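PDB 5UX5: BIFUNCTIONAL PROTEIN Proline utilization A (PutA) from Corynebacterium freiburgense, which catalyses both steps of proline oxidation to glutamate, pairing an FAD-dependent proline dehydrogenase with an NAD-dependent aldehyde dehydrogenase in one chain. Local coordinates for residues Leu861-Val866 and Gln1059-Thr1064; Gly903-Ala908 and Asn967-Arg972. All coordinates share one frame; numbering follows the deposited sequence.

From the N terminus the chain first builds the proline dehydrogenase barrel and then the aldehyde dehydrogenase fold, and both contacts fall in the last part of that course. Interaction 1 opens at the end of helix 856-865 and closes 193 residues later on strand 1056-1064. Nested inside its loop, interaction 2 joins the turn at 903-908 to strand 965-980, 59 residues further on. The two strands are antiparallel neighbours, so one face of this ribbon meets a helix and the other a turn, both supplied by the aldehyde dehydrogenase region. Ser1062 OG and Asn967 OD1, 2.7 Å apart, probably hydrogen-bond between the two strands.

Interaction 1 of 2, residues Leu861-Val866 and Gln1059-Thr1064; sequences LWKEKV and QAVSTT
Lys863 lays the aliphatic part of its side chain across Val1061, the two crossing at about a right angle, with CD 4.0 Å from CG1 of the valine. This is helix-on-sheet packing between the aldehyde dehydrogenase region, which supplies helix 856-865, and the C-terminal part of the chain, which supplies strand 1056-1064 between strands 870-873 (parallel) and 965-980 (antiparallel). Lysine suits the partly exposed helix flank because its methylenes can cover a hydrophobic residue while the chain bends at chi3 and carries the ammonium group aside, here to a long, weak ion pair with Glu860. Val1061, a beta-branched residue at home in a strand, turns CG1 to the helix by placing it anti to its own backbone N (chi1 -170°). Two residues earlier on the same strand face, Gln1059 stretches its extended chain toward the helix end. Its buried amide is satisfied at both ends, OE1 by Arg970 NE and NE2 by Val868 O. Val866, the first residue to leave helical geometry, folds back on Trp862, its CG1 3.6 Å above the indole plane and over the ring centre. Val866 O stays 4.1 Å from Gln1059 NE2, whose bond goes to Val868 O instead.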
# COMPACT_ATOMS: atom_id res chain seq x y z
N LEU A 861 13.60 -2.67 19.91
CA LEU A 861 13.45 -4.00 20.48
C LEU A 861 12.70 -4.92 19.52
O LEU A 861 13.16 -6.03 19.22
CB LEU A 861 12.75 -3.90 21.82
CG LEU A 861 12.49 -5.19 22.58
CD1 LEU A 861 13.80 -5.89 22.87
CD2 LEU A 861 11.71 -4.88 23.84
N TRP A 862 11.58 -4.45 18.97
CA TRP A 862 10.80 -5.28 18.06
C TRP A 862 11.61 -5.66 16.81
O TRP A 862 11.54 -6.80 16.35
CB TRP A 862 9.47 -4.58 17.68
CG TRP A 862 8.56 -5.51 16.88
CD1 TRP A 862 7.72 -6.45 17.39
CD2 TRP A 862 8.42 -5.57 15.46
NE1 TRP A 862 7.06 -7.11 16.38
CE2 TRP A 862 7.48 -6.59 15.18
CE3 TRP A 862 9.00 -4.88 14.40
CZ2 TRP A 862 7.10 -6.93 13.89
CZ3 TRP A 862 8.62 -5.21 13.12
CH2 TRP A 862 7.68 -6.23 12.87
N LYS A 863 12.34 -4.71 16.20
CA LYS A 863 13.14 -5.05 15.02
C LYS A 863 14.14 -6.16 15.32
O LYS A 863 14.40 -7.02 14.47
CB LYS A 863 13.94 -3.85 14.48
CG LYS A 863 13.13 -2.77 13.79
CD LYS A 863 14.03 -1.86 12.91
CE LYS A 863 15.48 -1.75 13.46
NZ LYS A 863 16.52 -1.31 12.48
N GLU A 864 14.66 -6.19 16.54
CA GLU A 864 15.67 -7.18 16.85
C GLU A 864 15.06 -8.50 17.28
O GLU A 864 15.61 -9.55 16.95
CB GLU A 864 16.62 -6.63 17.93
CG GLU A 864 18.01 -7.31 18.04
CD GLU A 864 18.90 -7.15 16.77
OE1 GLU A 864 18.52 -6.42 15.81
OE2 GLU A 864 20.01 -7.74 16.74
N LYS A 865 13.91 -8.49 17.94
CA LYS A 865 13.41 -9.72 18.53
C LYS A 865 12.38 -10.45 17.67
O LYS A 865 12.17 -11.66 17.89
CB LYS A 865 12.84 -9.44 19.93
N VAL A 866 11.76 -9.81 16.67
CA VAL A 866 10.67 -10.46 15.96
C VAL A 866 11.24 -11.42 14.94
O VAL A 866 12.23 -11.11 14.27
CB VAL A 866 9.72 -9.46 15.30
CG1 VAL A 866 10.41 -8.70 14.17
CG2 VAL A 866 8.48 -10.21 14.80
N GLN A 1059 15.91 -11.16 5.35
CA GLN A 1059 14.82 -10.42 5.99
C GLN A 1059 14.65 -9.02 5.41
O GLN A 1059 15.62 -8.28 5.26
CB GLN A 1059 15.04 -10.30 7.50
CG GLN A 1059 13.98 -9.49 8.23
CD GLN A 1059 14.27 -9.33 9.70
OE1 GLN A 1059 15.27 -8.73 10.08
NE2 GLN A 1059 13.37 -9.85 10.54
N ALA A 1060 13.39 -8.64 5.17
CA ALA A 1060 13.03 -7.29 4.74
C ALA A 1060 12.37 -6.54 5.89
O ALA A 1060 11.42 -7.06 6.49
CB ALA A 1060 12.08 -7.33 3.55
N VAL A 1061 12.87 -5.34 6.20
CA VAL A 1061 12.29 -4.50 7.26
C VAL A 1061 11.84 -3.20 6.62
O VAL A 1061 12.67 -2.38 6.20
CB VAL A 1061 13.28 -4.22 8.40
CG1 VAL A 1061 12.54 -3.57 9.56
CG2 VAL A 1061 13.97 -5.50 8.84
N SER A 1062 10.52 -2.98 6.61
CA SER A 1062 9.90 -1.83 5.98
C SER A 1062 9.30 -0.95 7.06
O SER A 1062 8.44 -1.42 7.82
CB SER A 1062 8.83 -2.27 4.99
OG SER A 1062 8.21 -1.14 4.42
N THR A 1063 9.75 0.31 7.14
CA THR A 1063 9.37 1.27 8.19
C THR A 1063 8.88 2.59 7.59
O THR A 1063 9.60 3.24 6.83
CB THR A 1063 10.53 1.59 9.13
OG1 THR A 1063 11.08 0.39 9.69
CG2 THR A 1063 10.08 2.54 10.23
N THR A 1064 7.67 3.00 7.97
CA THR A 1064 7.19 4.32 7.62
C THR A 1064 8.14 5.35 8.21
O THR A 1064 8.56 5.21 9.36
CB THR A 1064 5.75 4.51 8.10
OG1 THR A 1064 4.95 3.48 7.51
CG2 THR A 1064 5.15 5.85 7.65

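Interaction 2 of 2, residues Gly903-Ala908 and Asn967-Arg972; sequences GPNYVA and NVFRYR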
# COMPACT_ATOMS: atom_id res chain seq x y z
N GLY A 903 13.82 -10.74 -4.38
CA GLY A 903 15.07 -10.33 -3.76
C GLY A 903 16.21 -10.82 -4.62
O GLY A 903 16.00 -11.56 -5.58
N PRO A 904 17.43 -10.39 -4.31
CA PRO A 904 18.55 -10.60 -5.25
C PRO A 904 19.09 -12.03 -5.32
O PRO A 904 19.85 -12.32 -6.25
CB PRO A 904 19.63 -9.65 -4.72
CG PRO A 904 19.31 -9.53 -3.28
CD PRO A 904 17.83 -9.52 -3.19
N ASN A 905 18.69 -12.94 -4.44
CA ASN A 905 19.29 -14.28 -4.41
C ASN A 905 18.38 -15.34 -4.98
O ASN A 905 18.78 -16.52 -5.04
CB ASN A 905 19.65 -14.65 -2.98
CG ASN A 905 20.70 -13.78 -2.42
OD1 ASN A 905 21.69 -13.49 -3.09
ND2 ASN A 905 20.50 -13.31 -1.20
N TYR A 906 17.18 -14.96 -5.44
CA TYR A 906 16.15 -15.91 -5.82
C TYR A 906 16.51 -16.64 -7.12
O TYR A 906 16.53 -17.88 -7.17
CB TYR A 906 14.82 -15.17 -5.95
CG TYR A 906 13.62 -16.06 -6.10
CD1 TYR A 906 13.04 -16.65 -4.99
CD2 TYR A 906 13.08 -16.33 -7.36
CE1 TYR A 906 11.93 -17.50 -5.13
CE2 TYR A 906 11.98 -17.18 -7.51
CZ TYR A 906 11.41 -17.75 -6.39
OH TYR A 906 10.32 -18.58 -6.54
N VAL A 907 16.76 -15.90 -8.19
CA VAL A 907 17.20 -16.53 -9.43
C VAL A 907 18.37 -17.48 -9.20
O VAL A 907 18.40 -18.60 -9.70
CB VAL A 907 17.55 -15.46 -10.47
CG1 VAL A 907 18.32 -16.09 -11.61
CG2 VAL A 907 16.28 -14.74 -10.96
N ALA A 908 19.36 -17.04 -8.41
CA ALA A 908 20.57 -17.82 -8.19
C ALA A 908 20.33 -19.19 -7.55
O ALA A 908 21.25 -20.02 -7.55
CB ALA A 908 21.56 -17.02 -7.34
N ASN A 967 13.09 0.93 3.33
CA ASN A 967 12.91 -0.47 2.93
C ASN A 967 14.27 -1.17 2.91
O ASN A 967 15.04 -1.01 1.96
CB ASN A 967 12.18 -0.55 1.59
CG ASN A 967 10.72 -0.07 1.70
OD1 ASN A 967 9.89 -0.76 2.31
ND2 ASN A 967 10.40 1.07 1.10
N VAL A 968 14.53 -1.97 3.96
CA VAL A 968 15.84 -2.56 4.25
C VAL A 968 15.87 -4.05 3.91
O VAL A 968 14.94 -4.80 4.21
CB VAL A 968 16.20 -2.33 5.73
CG1 VAL A 968 17.37 -3.14 6.15
CG2 VAL A 968 16.51 -0.85 5.95
N PHE A 969 16.97 -4.49 3.29
CA PHE A 969 17.21 -5.89 2.97
C PHE A 969 18.46 -6.32 3.72
O PHE A 969 19.55 -5.78 3.50
CB PHE A 969 17.41 -6.10 1.47
CG PHE A 969 17.64 -7.52 1.08
CD1 PHE A 969 16.59 -8.40 0.99
CD2 PHE A 969 18.94 -7.99 0.83
CE1 PHE A 969 16.81 -9.73 0.66
CE2 PHE A 969 19.16 -9.32 0.50
CZ PHE A 969 18.11 -10.19 0.43
N ARG A 970 18.31 -7.28 4.63
CA ARG A 970 19.41 -7.65 5.49
C ARG A 970 19.40 -9.15 5.71
O ARG A 970 18.40 -9.84 5.48
CB ARG A 970 19.37 -6.90 6.84
CG ARG A 970 18.19 -7.21 7.73
CD ARG A 970 18.22 -6.36 9.00
NE ARG A 970 17.23 -6.82 9.98
CZ ARG A 970 17.21 -6.45 11.26
NH1 ARG A 970 18.15 -5.63 11.73
NH2 ARG A 970 16.27 -6.89 12.07
N TYR A 971 20.54 -9.63 6.21
CA TYR A 971 20.70 -11.03 6.53
C TYR A 971 20.73 -11.20 8.04
O TYR A 971 21.40 -10.44 8.74
CB TYR A 971 21.97 -11.58 5.89
CG TYR A 971 21.98 -11.48 4.37
CD1 TYR A 971 22.36 -10.30 3.74
CD2 TYR A 971 21.54 -12.55 3.58
CE1 TYR A 971 22.38 -10.21 2.34
CE2 TYR A 971 21.54 -12.46 2.18
CZ TYR A 971 21.96 -11.29 1.58
OH TYR A 971 21.98 -11.19 0.22
N ARG A 972 19.97 -12.17 8.56
CA ARG A 972 19.97 -12.52 9.99
C ARG A 972 20.64 -13.88 10.20
O ARG A 972 20.53 -14.77 9.34
CB ARG A 972 18.56 -12.60 10.58
CG ARG A 972 17.72 -11.39 10.40
CD ARG A 972 18.38 -10.22 11.06
NE ARG A 972 18.16 -10.19 12.49
CZ ARG A 972 18.75 -9.32 13.29
NH1 ARG A 972 19.58 -8.43 12.76
NH2 ARG A 972 18.49 -9.31 14.60
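Phe969 is the first residue along strand 965-980 to meet the 903-908 turn, and it receives Pro904 over one face of its ring. The proline CD sits 4.0 Å from the ring centroid and 23° off the normal, a CH-pi contact displaced toward the rim at CZ, to which CD comes within 3.7 Å. The CH groups beside a proline nitrogen are slightly polarised and so suit an aromatic face. Phe969 reaches them because its CG stands anti to the backbone N (chi1 -179°), carrying the ring out from the strand. Pro904 and Asn905 are the central residues of a type I beta turn from Gly903 to Tyr906, and the rigid proline ring fits its first corner. The turn belongs to the aldehyde dehydrogenase region, whereas the strand comes from the C-terminal part of the chain, so the contact joins that later region to the dehydrogenase fold. Past Arg970 comes Tyr971, whose long ring carries a hydroxyl from the strand to the turn. Asn905 ND2 donates to Tyr971 OH at 2.9 Å, with an N-H...O angle of 162°; the oxygen lies nearly in the amide plane, and ND2 lies at the edge of the phenol ring. The asparagine amide offers two N-H groups, enough for both Tyr971 OH and Glu1058 OE1, while Tyr971 OH is also hydrogen-bonded to Glu952 OE2.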